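Local coordinates for protein amine Dehydrogenase (Pseudomonas putida, PDB 1JMX) that forms the beta-propeller subunit of a three-chain, heme c-containing amine dehydrogenase that probably oxidises primary amines and passes the electrons on through heme, at residues 162-165 / 166-170; 203-206 / 207-211; 271-274 / 275-279. All coordinates share one frame; numbering follows the deposited sequence.

The three contacts follow one another along the chain and fall in three of the successive antiparallel sheets that make up a seven-bladed beta-propeller. Contacts 1 and 3 are hairpins between the two middle strands of their blades, whereas contact 2 is the turn leading into strand 209-218. Contacts 1 and 2 have centres 16 Å apart and touch: Phe210 CZ lies 4.1 Å from Ala164 CB. Contacts 2 and 3 do not touch, their centres being 18 Å and their nearest atoms about 8 Å apart; contacts 1 and 3 are 26 Å apart between centres. None includes the residues lining the heme c pocket, Leu116 to Tyr120, but contact 3 reaches neighbouring chains through Leu274 and Asn275.

Contact 1: 162-165 / 166-170; sequences YVAG and PDIYK
Tyr162 and Lys170 lie alongside each other and point the same way at the open end of a tight beta hairpin, formed by strands 161-164 and 168-171 in the middle of a four-stranded propeller blade. Lys170 runs extended past the phenol, its CG 3.8 Å from Tyr162 CE2. A single bend at the end of the chain (chi4 58°) then turns NZ back to donate a hydrogen bond of 2.8 Å to Tyr162 OH. Ala164 and Ile168 share this face of the sheet. Ile168 CD1 rests 3.6 Å from Ala164 CA and also meets the methyl of Ala164, while Met212 of the next blade touches both residues. On the other face Val163 and Tyr169 slant across each other, with CG1 of the valine 4.1 Å from CD1 of the ring; beyond them come Met146 and Val150 on the valine side, and Tyr178, which meets the Tyr169 ring edge-to-face.

Behind these side chains stands the backbone pairing. Val163 and Tyr169 form the hydrogen-bonded antiparallel pair, Val163 N donating to Tyr169 O and Tyr169 N to Val163 O, the latter with 168° at the hydrogen. At the turn, Gly165 N donates to Asp167 O over 3.0 Å, but from well above the carbonyl plane. The Asp167 carboxylate anchors the turn to the stretch that follows strand 178-182 of the same chain, OD1 binding Leu184 N and OD2 binding Asn186 ND2. The carbonyl oxygen of the same aspartate sits 3.3 Å above the plane of the Tyr169 ring, displaced toward its rim.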
loop_
_atom_site.group_PDB
_atom_site.type_symbol
_atom_site.label_atom_id
_atom_site.label_comp_id
_atom_site.label_asym_id
_atom_site.label_seq_id
_atom_site.Cartn_x
_atom_site.Cartn_y
_atom_site.Cartn_z
ATOM N N TYR B 162 29.772 -8.073 15.367
ATOM C CA TYR B 162 29.622 -7.309 14.136
ATOM C C TYR B 162 28.157 -6.957 14.005
ATOM O O TYR B 162 27.292 -7.827 13.995
ATOM C CB TYR B 162 30.154 -8.096 12.941
ATOM C CG TYR B 162 31.659 -8.075 12.933
ATOM C CD1 TYR B 162 32.397 -9.145 13.445
ATOM C CD2 TYR B 162 32.349 -6.945 12.487
ATOM C CE1 TYR B 162 33.781 -9.089 13.522
ATOM C CE2 TYR B 162 33.729 -6.880 12.557
ATOM C CZ TYR B 162 34.441 -7.952 13.073
ATOM O OH TYR B 162 35.808 -7.885 13.133
ATOM N N VAL B 163 27.899 -5.658 14.000
ATOM C CA VAL B 163 26.551 -5.115 13.950
ATOM C C VAL B 163 26.227 -4.399 12.648
ATOM O O VAL B 163 26.886 -3.433 12.279
ATOM C CB VAL B 163 26.354 -4.110 15.120
ATOM C CG1 VAL B 163 24.979 -3.492 15.071
ATOM C CG2 VAL B 163 26.591 -4.803 16.455
ATOM N N ALA B 164 25.189 -4.866 11.971
ATOM C CA ALA B 164 24.748 -4.252 10.731
ATOM C C ALA B 164 23.781 -3.117 11.065
ATOM O O ALA B 164 22.749 -3.333 11.697
ATOM C CB ALA B 164 24.074 -5.285 9.833
ATOM N N GLY B 165 24.171 -1.901 10.701
ATOM C CA GLY B 165 23.340 -0.730 10.929
ATOM C C GLY B 165 23.604 0.196 9.761
ATOM O O GLY B 165 23.860 -0.298 8.668
ATOM N N PRO B 166 23.510 1.527 9.925
ATOM C CA PRO B 166 23.779 2.435 8.798
ATOM C C PRO B 166 25.146 2.060 8.220
ATOM O O PRO B 166 25.360 2.123 7.017
ATOM C CB PRO B 166 23.801 3.804 9.471
ATOM C CG PRO B 166 22.739 3.645 10.531
ATOM C CD PRO B 166 23.050 2.273 11.111
ATOM N N ASP B 167 26.046 1.653 9.116
ATOM C CA ASP B 167 27.383 1.171 8.785
ATOM C C ASP B 167 27.524 -0.142 9.562
ATOM O O ASP B 167 26.725 -0.432 10.453
ATOM C CB ASP B 167 28.468 2.140 9.267
ATOM C CG ASP B 167 28.523 3.431 8.460
ATOM O OD1 ASP B 167 28.359 3.402 7.218
ATOM O OD2 ASP B 167 28.765 4.486 9.077
ATOM N N ILE B 168 28.487 -0.971 9.180
ATOM C CA ILE B 168 28.720 -2.211 9.905
ATOM C C ILE B 168 29.685 -1.819 11.024
ATOM O O ILE B 168 30.694 -1.151 10.775
ATOM C CB ILE B 168 29.362 -3.308 9.021
ATOM C CG1 ILE B 168 28.515 -3.541 7.770
ATOM C CG2 ILE B 168 29.509 -4.617 9.806
ATOM C CD1 ILE B 168 27.100 -3.925 8.050
ATOM N N TYR B 169 29.335 -2.182 12.254
ATOM C CA TYR B 169 30.142 -1.871 13.419
ATOM C C TYR B 169 30.770 -3.107 14.033
ATOM O O TYR B 169 30.296 -4.219 13.848
ATOM C CB TYR B 169 29.291 -1.194 14.488
ATOM C CG TYR B 169 28.441 -0.071 13.981
ATOM C CD1 TYR B 169 27.059 -0.208 13.909
ATOM C CD2 TYR B 169 29.010 1.138 13.589
ATOM C CE1 TYR B 169 26.265 0.826 13.468
ATOM C CE2 TYR B 169 28.221 2.183 13.141
ATOM C CZ TYR B 169 26.851 2.019 13.085
ATOM O OH TYR B 169 26.054 3.050 12.664
ATOM N N LYS B 170 31.865 -2.886 14.748
ATOM C CA LYS B 170 32.573 -3.940 15.449
ATOM C C LYS B 170 32.400 -3.504 16.893
ATOM O O LYS B 170 32.879 -2.448 17.294
ATOM C CB LYS B 170 34.040 -3.940 15.052
ATOM C CG LYS B 170 34.846 -5.048 15.689
ATOM C CD LYS B 170 36.297 -4.940 15.265
ATOM C CE LYS B 170 37.150 -5.948 15.997
ATOM N NZ LYS B 170 36.647 -7.323 15.743
#

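Contact 2: 203-206 / 207-211; sequences HQSP and RHEFS
Ser205 and His208 close a type I beta turn: His208 N donates to Ser205 O over 2.9 Å, nearly straight at 165° about the hydrogen, although the donor stands 45° out of the carbonyl plane. Beyond the turn the two arms remain too far apart for direct pairing, with the CA atoms of His203 and Phe210 7.2 Å from each other, and two waters bridge the interval. Water 2 makes a short bond of 2.6 Å to Glu209 O and also lies within bonding distance of His203 O; Ser205 N donates to it weakly. Water 1 accepts from Ser211 N at 3.1 Å and can donate to His203 O at 2.9 Å. With acceptors elsewhere counted, each water has more acceptors in reach than protons, so its possible donations cannot all be made at once.

This bridged loop is the entry to strand 209-218, which stands at one margin of a three-stranded antiparallel sheet in the propeller and pairs there with strand 230-239.

Among the side chains, Arg207 and Glu209 form a salt bridge along the same arm. A bend in the arginine chain (chi3 71°) directs its guanidinium to the carboxylate, where NH1 lies 2.7 Å from OE1, though the hydrogen bond within the pair is angled and weak. OE1 has a second partner in Tyr235 OH, while Arg262 comes close to NH1, so that two guanidinium groups gather near the carboxylate. On the opposite arm, the imidazole of His203 turns its edge to the strand, bringing CD2 to 4.2 Å from Ser211 O. Its NE2 is hydrogen-bonded to Tyr199 OH, and the two rings meet at a steep angle.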
loop_
_atom_site.group_PDB
_atom_site.type_symbol
_atom_site.label_atom_id
_atom_site.label_comp_id
_atom_site.label_asym_id
_atom_site.label_seq_id
_atom_site.Cartn_x
_atom_site.Cartn_y
_atom_site.Cartn_z
ATOM N N HIS B 203 22.740 -16.025 7.625
ATOM C CA HIS B 203 23.201 -17.345 7.214
ATOM C C HIS B 203 24.367 -17.839 8.065
ATOM O O HIS B 203 25.313 -17.103 8.338
ATOM C CB HIS B 203 23.702 -17.345 5.762
ATOM C CG HIS B 203 22.817 -16.626 4.789
ATOM N ND1 HIS B 203 21.667 -17.181 4.277
ATOM C CD2 HIS B 203 22.968 -15.436 4.167
ATOM C CE1 HIS B 203 21.150 -16.370 3.375
ATOM N NE2 HIS B 203 21.923 -15.304 3.290
ATOM N N GLN B 204 24.282 -19.096 8.478
ATOM C CA GLN B 204 25.356 -19.736 9.217
ATOM C C GLN B 204 25.923 -20.697 8.166
ATOM O O GLN B 204 25.679 -21.901 8.197
ATOM C CB GLN B 204 24.816 -20.482 10.442
ATOM C CG GLN B 204 24.314 -19.547 11.538
ATOM C CD GLN B 204 23.972 -20.269 12.828
ATOM O OE1 GLN B 204 23.259 -21.271 12.826
ATOM N NE2 GLN B 204 24.478 -19.755 13.943
ATOM N N SER B 205 26.625 -20.120 7.193
ATOM C CA SER B 205 27.193 -20.879 6.079
ATOM C C SER B 205 28.517 -21.570 6.377
ATOM O O SER B 205 29.243 -21.173 7.295
ATOM C CB SER B 205 27.356 -19.970 4.856
ATOM O OG SER B 205 28.332 -18.976 5.090
ATOM N N PRO B 206 28.856 -22.617 5.589
ATOM C CA PRO B 206 30.106 -23.370 5.765
ATOM C C PRO B 206 31.377 -22.503 5.766
ATOM O O PRO B 206 32.391 -22.888 6.358
ATOM C CB PRO B 206 30.080 -24.343 4.579
ATOM C CG PRO B 206 28.617 -24.636 4.434
ATOM C CD PRO B 206 28.007 -23.252 4.558
ATOM N N ARG B 207 31.313 -21.331 5.132
ATOM C CA ARG B 207 32.462 -20.419 5.064
ATOM C C ARG B 207 32.700 -19.611 6.351
ATOM O O ARG B 207 33.693 -18.891 6.452
ATOM C CB ARG B 207 32.335 -19.466 3.864
ATOM C CG ARG B 207 32.034 -20.157 2.527
ATOM C CD ARG B 207 32.319 -19.246 1.326
ATOM N NE ARG B 207 33.758 -19.049 1.131
ATOM C CZ ARG B 207 34.369 -17.863 1.129
ATOM N NH1 ARG B 207 33.672 -16.750 1.305
ATOM N NH2 ARG B 207 35.687 -17.788 0.961
ATOM N N HIS B 208 31.783 -19.703 7.315
ATOM C CA HIS B 208 31.916 -18.997 8.595
ATOM C C HIS B 208 32.134 -17.498 8.412
ATOM O O HIS B 208 33.103 -16.925 8.905
ATOM C CB HIS B 208 33.077 -19.599 9.393
ATOM C CG HIS B 208 32.968 -19.407 10.873
ATOM N ND1 HIS B 208 34.052 -19.077 11.659
ATOM C CD2 HIS B 208 31.921 -19.554 11.720
ATOM C CE1 HIS B 208 33.681 -19.036 12.926
ATOM N NE2 HIS B 208 32.392 -19.322 12.991
ATOM N N GLU B 209 31.239 -16.875 7.663
ATOM C CA GLU B 209 31.317 -15.448 7.425
ATOM C C GLU B 209 29.923 -14.833 7.479
ATOM O O GLU B 209 28.915 -15.536 7.363
ATOM C CB GLU B 209 32.013 -15.141 6.088
ATOM C CG GLU B 209 31.317 -15.682 4.851
ATOM C CD GLU B 209 32.090 -15.435 3.545
ATOM O OE1 GLU B 209 31.474 -15.596 2.466
ATOM O OE2 GLU B 209 33.296 -15.092 3.577
ATOM N N PHE B 210 29.896 -13.542 7.801
ATOM C CA PHE B 210 28.676 -12.751 7.882
ATOM C C PHE B 210 28.605 -12.068 6.524
ATOM O O PHE B 210 29.366 -11.147 6.236
ATOM C CB PHE B 210 28.796 -11.717 9.012
ATOM C CG PHE B 210 27.576 -10.840 9.198
ATOM C CD1 PHE B 210 26.339 -11.186 8.655
ATOM C CD2 PHE B 210 27.672 -9.656 9.928
ATOM C CE1 PHE B 210 25.223 -10.367 8.836
ATOM C CE2 PHE B 210 26.556 -8.824 10.117
ATOM C CZ PHE B 210 25.334 -9.182 9.568
ATOM N N SER B 211 27.711 -12.554 5.677
ATOM C CA SER B 211 27.582 -12.007 4.340
ATOM C C SER B 211 26.200 -11.456 4.050
ATOM O O SER B 211 25.199 -11.932 4.588
ATOM C CB SER B 211 27.938 -13.073 3.306
ATOM O OG SER B 211 26.991 -14.125 3.315
HETATM O O HOH W 1 25.677 -14.436 7.151
HETATM O O HOH W 2 28.475 -17.947 8.294
#

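Contact 3: 271-274 / 275-279; sequences YGVL and NRLAK
Lys279 runs alongside Tyr271, both side chains pointing the same way, and sets its CG over one face of the ring, offset toward the rim. This CG forms a CH-pi contact, 4.2 Å from the ring centroid and 24° off the normal. With CG anti to the backbone N (chi1 -173°) and the remaining chain extended, the lysine follows the phenol outward until CE is 3.3 Å from Tyr271 OH. Both polar ends converge on one acceptor: NZ and OH each bond to Pro323 O. With an alanine here, that part of the ring face is likely to lose its CH-pi cover, and Pro323 O to keep the tyrosine hydroxyl but not its ammonium partner.

Leu277 CD2 lies at the edge of the same ring, near its plane, and packs 4.2 Å from Tyr271 CB; CG of this leucine touches Val273. At the turn Leu274 and Asn275 run side by side, Leu274 CD1 3.4 Å from Asn275 OD1. The amide is gripped at both ends, OD1 by Thr296 and ND2 by the backbone of another protein chain, which places this turn at a subunit interface.

Gly272 and Ala278 supply the main backbone bonds, Gly272 N to Ala278 O and Ala278 N to Gly272 O, both 3.0 Å; Leu274 N to Arg276 O is weak. The short strand segments run at 168° to each other, an antiparallel hairpin of the two middle strands in a four-stranded beta-propeller blade.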
loop_
_atom_site.group_PDB
_atom_site.type_symbol
_atom_site.label_atom_id
_atom_site.label_comp_id
_atom_site.label_asym_id
_atom_site.label_seq_id
_atom_site.Cartn_x
_atom_site.Cartn_y
_atom_site.Cartn_z
ATOM N N TYR B 271 25.538 -17.606 -5.705
ATOM C CA TYR B 271 24.172 -17.918 -6.098
ATOM C C TYR B 271 23.163 -17.006 -5.407
ATOM O O TYR B 271 23.089 -16.992 -4.184
ATOM C CB TYR B 271 23.842 -19.362 -5.730
ATOM C CG TYR B 271 24.702 -20.412 -6.388
ATOM C CD1 TYR B 271 24.129 -21.392 -7.195
ATOM C CD2 TYR B 271 26.077 -20.458 -6.174
ATOM C CE1 TYR B 271 24.903 -22.398 -7.770
ATOM C CE2 TYR B 271 26.860 -21.456 -6.744
ATOM C CZ TYR B 271 26.267 -22.425 -7.539
ATOM O OH TYR B 271 27.030 -23.430 -8.098
ATOM N N GLY B 272 22.384 -16.266 -6.193
ATOM C CA GLY B 272 21.368 -15.379 -5.644
ATOM C C GLY B 272 19.983 -15.906 -5.979
ATOM O O GLY B 272 19.837 -16.654 -6.941
ATOM N N VAL B 273 18.960 -15.502 -5.224
ATOM C CA VAL B 273 17.605 -15.995 -5.473
ATOM C C VAL B 273 16.455 -15.052 -5.088
ATOM O O VAL B 273 16.593 -14.213 -4.204
ATOM C CB VAL B 273 17.375 -17.372 -4.750
ATOM C CG1 VAL B 273 17.278 -17.178 -3.244
ATOM C CG2 VAL B 273 16.125 -18.078 -5.282
ATOM N N LEU B 274 15.346 -15.197 -5.810
ATOM C CA LEU B 274 14.092 -14.475 -5.590
ATOM C C LEU B 274 13.088 -15.107 -6.551
ATOM O O LEU B 274 12.444 -16.086 -6.200
ATOM C CB LEU B 274 14.219 -12.961 -5.804
ATOM C CG LEU B 274 13.161 -12.041 -5.151
ATOM C CD1 LEU B 274 11.947 -11.847 -6.019
ATOM C CD2 LEU B 274 12.747 -12.580 -3.795
ATOM N N ASN B 275 12.993 -14.586 -7.775
ATOM C CA ASN B 275 12.080 -15.139 -8.778
ATOM C C ASN B 275 12.807 -16.143 -9.667
ATOM O O ASN B 275 12.199 -17.065 -10.201
ATOM C CB ASN B 275 11.412 -14.030 -9.589
ATOM C CG ASN B 275 10.322 -13.318 -8.800
ATOM O OD1 ASN B 275 9.814 -13.846 -7.811
ATOM N ND2 ASN B 275 9.954 -12.118 -9.239
ATOM N N ARG B 276 14.117 -15.956 -9.803
ATOM C CA ARG B 276 14.978 -16.866 -10.552
ATOM C C ARG B 276 16.163 -17.185 -9.649
ATOM O O ARG B 276 16.475 -16.424 -8.734
ATOM C CB ARG B 276 15.525 -16.217 -11.830
ATOM C CG ARG B 276 14.568 -16.167 -13.003
ATOM C CD ARG B 276 15.334 -16.102 -14.321
ATOM N NE ARG B 276 16.416 -15.119 -14.275
ATOM C CZ ARG B 276 17.287 -14.910 -15.260
ATOM N NH1 ARG B 276 17.208 -15.610 -16.384
ATOM N NH2 ARG B 276 18.263 -14.027 -15.107
ATOM N N LEU B 277 16.803 -18.320 -9.888
ATOM C CA LEU B 277 17.984 -18.698 -9.127
ATOM C C LEU B 277 19.122 -18.415 -10.107
ATOM O O LEU B 277 19.182 -19.026 -11.167
ATOM C CB LEU B 277 17.948 -20.192 -8.785
ATOM C CG LEU B 277 18.694 -20.749 -7.558
ATOM C CD1 LEU B 277 18.862 -22.254 -7.728
ATOM C CD2 LEU B 277 20.053 -20.110 -7.367
ATOM N N ALA B 278 19.992 -17.464 -9.789
ATOM C CA ALA B 278 21.092 -17.139 -10.688
ATOM C C ALA B 278 22.446 -17.581 -10.151
ATOM O O ALA B 278 22.705 -17.522 -8.952
ATOM C CB ALA B 278 21.103 -15.662 -11.006
ATOM N N LYS B 279 23.315 -17.980 -11.072
ATOM C CA LYS B 279 24.655 -18.464 -10.771
ATOM C C LYS B 279 25.625 -17.488 -11.419
ATOM O O LYS B 279 25.589 -17.305 -12.630
ATOM C CB LYS B 279 24.813 -19.861 -11.382
ATOM C CG LYS B 279 26.076 -20.588 -11.032
ATOM C CD LYS B 279 25.971 -22.028 -11.505
ATOM C CE LYS B 279 27.283 -22.768 -11.290
ATOM N NZ LYS B 279 27.181 -24.215 -11.623
#